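Local coordinates for cobalamin biosynthesis protein CobN (Mycobacterium tuberculosis, PDB 7C6O) that probably inserts cobalt into the corrin ring of hydrogenobyrinic acid a,c-diamide, as the large catalytic subunit of an ATP-dependent cobaltochelatase, at residues L179-A184 with Y207-C212; S327-E330 with L336-Y339; D664-L669 with V1118-V1123; G1152-A1157 with W1163-L1168. All blocks are in the same frame, centred on the assembly; numbering follows the deposited sequence.

Contact 1: L179-A184 with Y207-C212; sequences LERPDA and YVEALC
R181 reaches from a loop to E209 and C212 on helix 206-217. The five parallel strands of this domain run in the order 2-1-3-4-5, as in flavodoxin-like folds. Helix 206-217 lies in the beta-alpha-beta crossover between strands 190-196 and 221-227. The loop follows strand 176-178, which is added antiparallel at the edge next to 221-227.

From CB, the R181 chain starts out towards the helix. CG passes E209 OE1 loosely. CD lies 3.5 Å from E209 OE1, and C212 SG is 3.9 Å from the same CD atom. The chain then bends at chi3 (68°), which turns the guanidinium edge to the carboxylate. R181 NE gives a hydrogen bond to E209 OE1 at 2.8 Å. R181 NH2 gives the second, to E209 OE2, at 3.0 Å. The grip is side-on, one nitrogen to each oxygen, and forms a salt bridge. Both oxygens lie near the guanidinium plane, yet the nitrogens meet them from above the carboxylate plane; the two groups are turned 33° apart. Over one guanidinium face sits C212 CB, 3.5 Å from R181 CZ. NH1 forms a salt bridge with E216 of the same helix. E209 OE2 also forms a salt bridge with R213.

Beside the polar grip is a small apolar one. L179 and V208 pass alongside one another, pointing opposite ways, and both also pack on P224 and Y195 of the sheet. With chi1 at 180°, L179 CG swings away from the backbone nitrogen, and L179 CD2 comes to 3.9 Å from V208 CG1.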
# COMPACT_ATOMS: atom_id res chain seq x y z
N LEU A 179 -14.95 32.37 6.31
CA LEU A 179 -16.12 32.18 7.17
C LEU A 179 -15.92 33.04 8.41
O LEU A 179 -15.06 32.74 9.25
CB LEU A 179 -16.31 30.71 7.53
CG LEU A 179 -17.51 30.39 8.42
CD1 LEU A 179 -18.81 30.72 7.71
CD2 LEU A 179 -17.49 28.93 8.85
N GLU A 180 -16.69 34.11 8.53
CA GLU A 180 -16.48 35.06 9.62
C GLU A 180 -16.93 34.46 10.94
O GLU A 180 -18.06 33.98 11.07
CB GLU A 180 -17.21 36.37 9.34
CG GLU A 180 -16.68 37.13 8.13
CD GLU A 180 -15.23 37.56 8.28
OE1 GLU A 180 -14.76 37.70 9.43
OE2 GLU A 180 -14.56 37.77 7.25
N ARG A 181 -16.04 34.48 11.92
CA ARG A 181 -16.28 33.96 13.26
C ARG A 181 -15.64 34.90 14.26
O ARG A 181 -14.69 35.61 13.93
CB ARG A 181 -15.69 32.55 13.43
CG ARG A 181 -16.16 31.53 12.41
CD ARG A 181 -15.42 30.21 12.57
NE ARG A 181 -15.74 29.53 13.82
CZ ARG A 181 -14.96 29.50 14.89
NH1 ARG A 181 -13.79 30.12 14.88
NH2 ARG A 181 -15.35 28.85 15.98
N PRO A 182 -16.14 34.93 15.50
CA PRO A 182 -15.48 35.74 16.53
C PRO A 182 -14.09 35.21 16.83
O PRO A 182 -13.83 34.01 16.76
CB PRO A 182 -16.40 35.60 17.74
CG PRO A 182 -17.69 35.07 17.21
CD PRO A 182 -17.34 34.25 16.01
N ASP A 183 -13.19 36.13 17.15
CA ASP A 183 -11.82 35.78 17.52
C ASP A 183 -11.82 35.34 18.98
O ASP A 183 -12.07 36.15 19.88
CB ASP A 183 -10.88 36.95 17.29
CG ASP A 183 -9.42 36.56 17.37
OD1 ASP A 183 -9.09 35.56 18.05
OD2 ASP A 183 -8.58 37.25 16.75
N ALA A 184 -11.54 34.06 19.22
CA ALA A 184 -11.48 33.54 20.58
C ALA A 184 -10.21 33.95 21.32
O ALA A 184 -10.11 33.71 22.53
CB ALA A 184 -11.59 32.01 20.57
N TYR A 207 -20.45 21.80 9.71
CA TYR A 207 -19.31 20.89 9.85
C TYR A 207 -18.00 21.66 9.93
O TYR A 207 -17.06 21.22 10.61
CB TYR A 207 -19.29 19.87 8.70
CG TYR A 207 -18.91 20.40 7.33
CD1 TYR A 207 -17.71 20.03 6.73
CD2 TYR A 207 -19.75 21.25 6.63
CE1 TYR A 207 -17.36 20.51 5.47
CE2 TYR A 207 -19.41 21.73 5.37
CZ TYR A 207 -18.21 21.35 4.80
OH TYR A 207 -17.87 21.82 3.55
N VAL A 208 -17.91 22.81 9.26
CA VAL A 208 -16.72 23.64 9.34
C VAL A 208 -16.63 24.33 10.70
O VAL A 208 -15.55 24.42 11.30
CB VAL A 208 -16.70 24.66 8.19
CG1 VAL A 208 -15.52 25.61 8.32
CG2 VAL A 208 -16.67 23.95 6.84
N GLU A 209 -17.76 24.82 11.20
CA GLU A 209 -17.78 25.46 12.52
C GLU A 209 -17.31 24.49 13.60
O GLU A 209 -16.54 24.87 14.50
CB GLU A 209 -19.19 25.96 12.84
CG GLU A 209 -19.35 26.49 14.25
CD GLU A 209 -18.58 27.77 14.48
OE1 GLU A 209 -18.32 28.49 13.50
OE2 GLU A 209 -18.22 28.05 15.65
N ALA A 210 -17.74 23.23 13.53
CA ALA A 210 -17.35 22.26 14.53
C ALA A 210 -15.85 22.02 14.52
O ALA A 210 -15.22 21.92 15.58
CB ALA A 210 -18.11 20.95 14.32
N LEU A 211 -15.26 21.92 13.33
CA LEU A 211 -13.81 21.74 13.24
C LEU A 211 -13.08 22.97 13.75
O LEU A 211 -12.04 22.86 14.42
CB LEU A 211 -13.39 21.42 11.81
CG LEU A 211 -11.91 21.08 11.62
CD1 LEU A 211 -11.49 19.99 12.61
CD2 LEU A 211 -11.62 20.65 10.19
N CYS A 212 -13.61 24.17 13.46
CA CYS A 212 -13.00 25.39 13.99
C CYS A 212 -13.02 25.41 15.51
O CYS A 212 -12.04 25.80 16.15
CB CYS A 212 -13.72 26.62 13.43
SG CYS A 212 -13.40 26.96 11.69

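Contact 2: S327-E330 with L336-Y339; sequences SFKE and LISY
K329 and Y339 face each other as a non-hydrogen-bonded pair of an antiparallel beta hairpin, strands 321-331 and 337-341. Here the packing is close. K329 CB rests 3.8 Å from CE2 of the Y339 ring, which it meets obliquely. The K329 chain is extended as far as CE (chi1 170°, chi2 168°, chi3 172°), which carries its carbons across I337; the bend at chi4 turns only NZ. K329 CE is 3.6 Å from I337 CD1, and K329 CG is as close to I337 CG2. On the same side, S327 OG lies near the Y339 ring and is buried without a polar partner.

The next pair, E330 with S338, is held by the backbone. E330 N bonds to S338 O at 2.8 Å, and S338 N returns to E330 O at 2.9 Å. The face of the E330 and S338 side chains is looser: they make little contact with each other, and both residues are partly exposed. The E330 chain, bent at chi2, takes OE2 to the backbone nitrogen of R293.

Strand 337-341 is the outermost of its sheet. Strand 321-331 pairs inwards with 283-289 through S327 and L289, while L336 packs on helix 49-58.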
# COMPACT_ATOMS: atom_id res chain seq x y z
N SER A 327 -16.82 14.49 9.55
CA SER A 327 -18.21 14.80 9.23
C SER A 327 -18.73 13.74 8.28
O SER A 327 -17.97 13.04 7.61
CB SER A 327 -18.36 16.20 8.61
OG SER A 327 -17.85 16.25 7.30
N PHE A 328 -20.06 13.62 8.23
CA PHE A 328 -20.72 12.54 7.51
C PHE A 328 -21.96 13.06 6.81
O PHE A 328 -22.69 13.90 7.36
CB PHE A 328 -21.09 11.39 8.46
CG PHE A 328 -19.91 10.83 9.22
CD1 PHE A 328 -19.21 9.73 8.74
CD2 PHE A 328 -19.48 11.43 10.39
CE1 PHE A 328 -18.12 9.23 9.42
CE2 PHE A 328 -18.38 10.93 11.08
CZ PHE A 328 -17.70 9.83 10.59
N LYS A 329 -22.20 12.56 5.60
CA LYS A 329 -23.29 13.02 4.77
C LYS A 329 -24.61 12.45 5.28
O LYS A 329 -24.76 11.23 5.42
CB LYS A 329 -23.04 12.60 3.32
CG LYS A 329 -24.19 12.79 2.35
CD LYS A 329 -23.70 12.62 0.92
CE LYS A 329 -24.84 12.59 -0.08
NZ LYS A 329 -25.68 11.37 0.04
N GLU A 330 -25.56 13.33 5.58
CA GLU A 330 -26.88 12.94 6.03
C GLU A 330 -27.93 13.57 5.12
O GLU A 330 -27.76 14.70 4.65
CB GLU A 330 -27.12 13.35 7.49
CG GLU A 330 -26.02 12.89 8.45
CD GLU A 330 -25.95 11.38 8.61
OE1 GLU A 330 -26.96 10.70 8.33
OE2 GLU A 330 -24.88 10.87 9.01
N LEU A 336 -32.44 16.72 0.58
CA LEU A 336 -31.44 17.75 0.79
C LEU A 336 -30.32 17.20 1.67
O LEU A 336 -30.59 16.56 2.69
CB LEU A 336 -32.05 19.00 1.42
CG LEU A 336 -33.14 19.70 0.60
CD1 LEU A 336 -33.44 21.07 1.16
CD2 LEU A 336 -32.74 19.79 -0.87
N ILE A 337 -29.09 17.47 1.28
CA ILE A 337 -27.90 16.90 1.91
C ILE A 337 -27.33 17.90 2.91
O ILE A 337 -27.29 19.11 2.65
CB ILE A 337 -26.85 16.53 0.84
CG1 ILE A 337 -27.44 15.53 -0.15
CG2 ILE A 337 -25.59 15.98 1.49
CD1 ILE A 337 -26.62 15.38 -1.42
N SER A 338 -26.89 17.38 4.05
CA SER A 338 -26.16 18.18 5.03
C SER A 338 -25.03 17.33 5.60
O SER A 338 -25.17 16.11 5.75
CB SER A 338 -27.08 18.67 6.16
OG SER A 338 -26.35 19.37 7.14
N TYR A 339 -23.91 17.98 5.90
CA TYR A 339 -22.77 17.31 6.51
C TYR A 339 -22.77 17.60 8.00
O TYR A 339 -22.70 18.77 8.42
CB TYR A 339 -21.46 17.75 5.86
CG TYR A 339 -21.23 17.08 4.52
CD1 TYR A 339 -21.69 17.66 3.34
CD2 TYR A 339 -20.56 15.86 4.44
CE1 TYR A 339 -21.48 17.05 2.12
CE2 TYR A 339 -20.35 15.24 3.22
CZ TYR A 339 -20.81 15.84 2.06
OH TYR A 339 -20.60 15.22 0.85

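Contact 3: D664-L669 with V1118-V1123; sequences DHDLGL and VFRARV
The R1120 guanidinium turns one edge to the D666 carboxylate, and the two planes stand 35° apart. NE and NH2 grip side-on, one to each oxygen, in a salt bridge. R1120 NE lies 2.6 Å from D666 OD2, and R1120 NH2 lies 2.9 Å from D666 OD1. Both oxygens are close to the guanidinium plane. OD1 is met on its syn side, 34° out of the carboxylate plane; OD2 is met from above that plane. NH2 has a further acceptor, the carbonyl of A661. W1163 lies over one face of the R1120 guanidinium, its CH2 nearest NH2.

The bridge joins two remote parts of the chain. D666 stands in the last turn of a short, weakly bonded helix. That helix ends in a Schellman motif at G668, where the backbone has positive phi. L669 N bonds back to D664 O at 2.9 Å, and G668 N to H665 O at 3.3 Å. R1120 lies near the end of helix 1111-1123, which widens into a pi-type turn: V1118 O accepts from both R1122 N and V1123 N, each at 3.0 Å.

The backbones stay well apart. The R1120 side chain spans the gap almost straight, with chi3 at -168°. W688 of helix 675-694 packs beside D666.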
# COMPACT_ATOMS: atom_id res chain seq x y z
N ASP A 664 21.17 -32.04 -10.33
CA ASP A 664 20.02 -32.76 -10.86
C ASP A 664 18.75 -32.41 -10.11
O ASP A 664 17.65 -32.57 -10.67
CB ASP A 664 20.28 -34.27 -10.83
CG ASP A 664 20.72 -34.76 -9.46
OD1 ASP A 664 21.33 -33.98 -8.70
OD2 ASP A 664 20.45 -35.94 -9.14
N HIS A 665 18.86 -31.94 -8.87
CA HIS A 665 17.70 -31.41 -8.17
C HIS A 665 17.25 -30.08 -8.77
O HIS A 665 16.06 -29.90 -9.07
CB HIS A 665 18.01 -31.26 -6.68
CG HIS A 665 16.86 -30.77 -5.86
ND1 HIS A 665 16.92 -29.63 -5.09
CD2 HIS A 665 15.60 -31.26 -5.71
CE1 HIS A 665 15.76 -29.45 -4.48
NE2 HIS A 665 14.94 -30.42 -4.85
N ASP A 666 18.19 -29.15 -8.96
CA ASP A 666 17.87 -27.88 -9.61
C ASP A 666 17.24 -28.10 -10.98
O ASP A 666 16.30 -27.39 -11.36
CB ASP A 666 19.14 -27.03 -9.76
CG ASP A 666 19.88 -26.84 -8.47
OD1 ASP A 666 20.31 -27.85 -7.87
OD2 ASP A 666 20.06 -25.68 -8.06
N LEU A 667 17.75 -29.07 -11.73
CA LEU A 667 17.38 -29.28 -13.12
C LEU A 667 16.21 -30.25 -13.29
O LEU A 667 15.78 -30.47 -14.42
CB LEU A 667 18.59 -29.79 -13.90
CG LEU A 667 19.77 -28.82 -13.93
CD1 LEU A 667 21.03 -29.51 -14.41
CD2 LEU A 667 19.46 -27.62 -14.81
N GLY A 668 15.69 -30.81 -12.20
CA GLY A 668 14.56 -31.72 -12.30
C GLY A 668 14.87 -32.98 -13.08
O GLY A 668 14.02 -33.46 -13.84
N LEU A 669 16.07 -33.53 -12.91
CA LEU A 669 16.51 -34.71 -13.66
C LEU A 669 16.45 -35.92 -12.74
O LEU A 669 17.29 -36.07 -11.84
CB LEU A 669 17.92 -34.50 -14.20
CG LEU A 669 18.08 -33.38 -15.22
CD1 LEU A 669 19.55 -33.19 -15.58
CD2 LEU A 669 17.25 -33.67 -16.46
N VAL A 1118 16.84 -19.42 -5.98
CA VAL A 1118 17.13 -18.46 -4.92
C VAL A 1118 18.23 -18.99 -4.02
O VAL A 1118 19.11 -18.23 -3.58
CB VAL A 1118 15.84 -18.14 -4.14
CG1 VAL A 1118 16.16 -17.38 -2.86
CG2 VAL A 1118 14.89 -17.33 -5.00
N PHE A 1119 18.22 -20.29 -3.74
CA PHE A 1119 19.22 -20.89 -2.86
C PHE A 1119 20.63 -20.70 -3.42
O PHE A 1119 21.54 -20.26 -2.72
CB PHE A 1119 18.92 -22.37 -2.65
CG PHE A 1119 19.72 -23.01 -1.54
CD1 PHE A 1119 19.33 -22.89 -0.22
CD2 PHE A 1119 20.86 -23.74 -1.83
CE1 PHE A 1119 20.06 -23.48 0.79
CE2 PHE A 1119 21.60 -24.33 -0.82
CZ PHE A 1119 21.20 -24.20 0.49
N ARG A 1120 20.82 -21.02 -4.70
CA ARG A 1120 22.16 -20.94 -5.28
C ARG A 1120 22.53 -19.51 -5.66
O ARG A 1120 23.68 -19.10 -5.46
CB ARG A 1120 22.27 -21.85 -6.49
CG ARG A 1120 22.16 -23.33 -6.17
CD ARG A 1120 22.77 -24.14 -7.29
NE ARG A 1120 22.49 -25.56 -7.20
CZ ARG A 1120 23.30 -26.46 -6.67
NH1 ARG A 1120 24.46 -26.09 -6.15
NH2 ARG A 1120 22.95 -27.74 -6.65
N ALA A 1121 21.59 -18.73 -6.22
CA ALA A 1121 21.93 -17.39 -6.67
C ALA A 1121 22.09 -16.40 -5.53
O ALA A 1121 22.75 -15.37 -5.70
CB ALA A 1121 20.88 -16.87 -7.66
N ARG A 1122 21.50 -16.67 -4.36
CA ARG A 1122 21.51 -15.68 -3.29
C ARG A 1122 21.86 -16.29 -1.94
O ARG A 1122 22.81 -15.84 -1.28
CB ARG A 1122 20.16 -14.97 -3.22
CG ARG A 1122 20.19 -13.60 -2.53
CD ARG A 1122 19.88 -13.71 -1.05
NE ARG A 1122 18.51 -14.17 -0.81
CZ ARG A 1122 18.05 -14.55 0.38
NH1 ARG A 1122 18.85 -14.54 1.44
NH2 ARG A 1122 16.79 -14.96 0.50
N VAL A 1123 21.12 -17.32 -1.52
CA VAL A 1123 21.17 -17.79 -0.13
C VAL A 1123 22.59 -18.20 0.25
O VAL A 1123 23.11 -17.77 1.29
CB VAL A 1123 20.17 -18.94 0.08
CG1 VAL A 1123 20.33 -19.53 1.48
CG2 VAL A 1123 18.74 -18.45 -0.12

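Contact 4: G1152-A1157 with W1163-L1168; sequences GYDATA and WMYEQL
Y1165 meets D1154 with the hydroxyl edge of its ring. Y1165 OH donates to D1154 OD2 at 2.6 Å, and the same OD2 is 3.3 Å from Y1165 CE2, close to the ring plane. The setting is a helix-loop-helix near the C-terminal end of the chain, with helix 1136-1157 followed after a short linker by helix 1162-1174.

The aspartate and the tyrosine reach towards each other from their two helices and bridge a wide interval, since the nearest CA atoms are 10.6 Å apart, those of D1154 and Y1165. D1154 reaches out with CG anti to its backbone nitrogen (chi1 -164°). Its carboxylate is turned 51° from the phenol ring. The other oxygen, OD1, accepts from the backbone nitrogen of M1160 in the linker. One buried aspartate thus ties its own helix to both the linker and the next helix, and each of its oxygens has a partner.

The ring is held by more than this bond. Y1165 stacks with W1206, and L1197 and A1200 of helix 1187-1203 pack on it. D1154 touches L1205 in the same region.

The tyrosine does not approach the carboxylate quite in its plane. Y1165 OH comes to D1154 OD2 on the anti side of that oxygen, 22° out of the carboxylate plane.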
# COMPACT_ATOMS: atom_id res chain seq x y z
N GLY A 1152 9.81 -22.01 6.78
CA GLY A 1152 8.38 -21.82 6.60
C GLY A 1152 7.87 -22.40 5.30
O GLY A 1152 6.82 -23.05 5.26
N TYR A 1153 8.61 -22.18 4.21
CA TYR A 1153 8.23 -22.74 2.92
C TYR A 1153 8.39 -24.26 2.90
O TYR A 1153 7.65 -24.95 2.19
CB TYR A 1153 9.06 -22.10 1.81
CG TYR A 1153 8.29 -21.26 0.82
CD1 TYR A 1153 8.76 -20.01 0.45
CD2 TYR A 1153 7.13 -21.73 0.23
CE1 TYR A 1153 8.08 -19.23 -0.47
CE2 TYR A 1153 6.43 -20.96 -0.70
CZ TYR A 1153 6.92 -19.71 -1.04
OH TYR A 1153 6.25 -18.94 -1.96
N ASP A 1154 9.36 -24.79 3.65
CA ASP A 1154 9.52 -26.23 3.74
C ASP A 1154 8.41 -26.86 4.58
O ASP A 1154 7.84 -27.89 4.20
CB ASP A 1154 10.89 -26.58 4.32
CG ASP A 1154 11.28 -28.03 4.09
OD1 ASP A 1154 10.86 -28.60 3.06
OD2 ASP A 1154 11.99 -28.61 4.94
N ALA A 1155 8.08 -26.23 5.71
CA ALA A 1155 7.00 -26.75 6.55
C ALA A 1155 5.68 -26.78 5.80
O ALA A 1155 4.88 -27.71 5.98
CB ALA A 1155 6.88 -25.90 7.82
N THR A 1156 5.42 -25.78 4.96
CA THR A 1156 4.15 -25.71 4.26
C THR A 1156 4.16 -26.46 2.93
O THR A 1156 3.18 -27.13 2.59
CB THR A 1156 3.75 -24.25 4.02
OG1 THR A 1156 4.83 -23.55 3.38
CG2 THR A 1156 3.39 -23.57 5.34
N ALA A 1157 5.26 -26.38 2.17
CA ALA A 1157 5.27 -26.92 0.81
C ALA A 1157 6.40 -27.89 0.51
O ALA A 1157 6.44 -28.43 -0.60
CB ALA A 1157 5.32 -25.77 -0.21
N TRP A 1163 20.19 -31.99 1.17
CA TRP A 1163 21.47 -31.41 0.80
C TRP A 1163 21.47 -29.89 0.97
O TRP A 1163 22.52 -29.29 1.20
CB TRP A 1163 21.85 -31.80 -0.64
CG TRP A 1163 21.09 -31.09 -1.73
CD1 TRP A 1163 19.98 -31.54 -2.38
CD2 TRP A 1163 21.40 -29.81 -2.31
NE1 TRP A 1163 19.58 -30.62 -3.33
CE2 TRP A 1163 20.44 -29.55 -3.30
CE3 TRP A 1163 22.41 -28.86 -2.08
CZ2 TRP A 1163 20.44 -28.39 -4.06
CZ3 TRP A 1163 22.41 -27.71 -2.83
CH2 TRP A 1163 21.43 -27.48 -3.81
N MET A 1164 20.29 -29.26 0.88
CA MET A 1164 20.22 -27.82 1.09
C MET A 1164 20.32 -27.47 2.57
O MET A 1164 20.96 -26.48 2.93
CB MET A 1164 18.94 -27.28 0.47
CG MET A 1164 18.84 -27.59 -1.01
SD MET A 1164 17.20 -27.39 -1.72
CE MET A 1164 17.00 -25.62 -1.59
N TYR A 1165 19.70 -28.28 3.44
CA TYR A 1165 19.88 -28.08 4.88
C TYR A 1165 21.34 -28.27 5.28
O TYR A 1165 21.85 -27.54 6.14
CB TYR A 1165 18.99 -29.05 5.67
CG TYR A 1165 17.57 -28.59 5.87
CD1 TYR A 1165 17.28 -27.51 6.69
CD2 TYR A 1165 16.51 -29.26 5.26
CE1 TYR A 1165 15.97 -27.09 6.89
CE2 TYR A 1165 15.20 -28.85 5.45
CZ TYR A 1165 14.94 -27.77 6.27
OH TYR A 1165 13.63 -27.36 6.46
N GLU A 1166 22.02 -29.25 4.69
CA GLU A 1166 23.43 -29.46 4.98
C GLU A 1166 24.25 -28.23 4.61
O GLU A 1166 25.08 -27.76 5.40
CB GLU A 1166 23.95 -30.69 4.23
CG GLU A 1166 23.36 -32.01 4.71
CD GLU A 1166 23.86 -33.20 3.91
OE1 GLU A 1166 24.50 -33.00 2.85
OE2 GLU A 1166 23.62 -34.34 4.34
N GLN A 1167 24.03 -27.69 3.41
CA GLN A 1167 24.79 -26.53 2.97
C GLN A 1167 24.42 -25.29 3.78
O GLN A 1167 25.29 -24.48 4.11
CB GLN A 1167 24.58 -26.29 1.48
CG GLN A 1167 25.15 -27.40 0.61
CD GLN A 1167 26.63 -27.62 0.86
OE1 GLN A 1167 27.42 -26.68 0.89
NE2 GLN A 1167 27.02 -28.88 1.06
N LEU A 1168 23.14 -25.13 4.09
CA LEU A 1168 22.72 -24.01 4.93
C LEU A 1168 23.39 -24.07 6.30
O LEU A 1168 23.90 -23.06 6.79
CB LEU A 1168 21.19 -24.01 5.07
CG LEU A 1168 20.53 -22.77 5.66
CD1 LEU A 1168 20.83 -21.55 4.80
CD2 LEU A 1168 19.03 -22.99 5.78

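Overall arrangement
From the N terminus, contact 1 comes first and closes a short loop around strand 190-196. Contact 2 follows as a short hairpin at the far edge of the same sheet. The two touch: Y207 CB of contact 1 packs 3.8 Å from S327 CB of contact 2. Contact 3 closes by far the longest loop, about 450 residues, and joins helix 663-666 to helix 1111-1123. Contact 4 then links two consecutive helices. No contact nests in or crosses another. Contacts 3 and 4 meet directly, with F1119 against M1164. They form a cluster across the chain's centre from contacts 1 and 2, whose centres lie about 57 to 67 Å away.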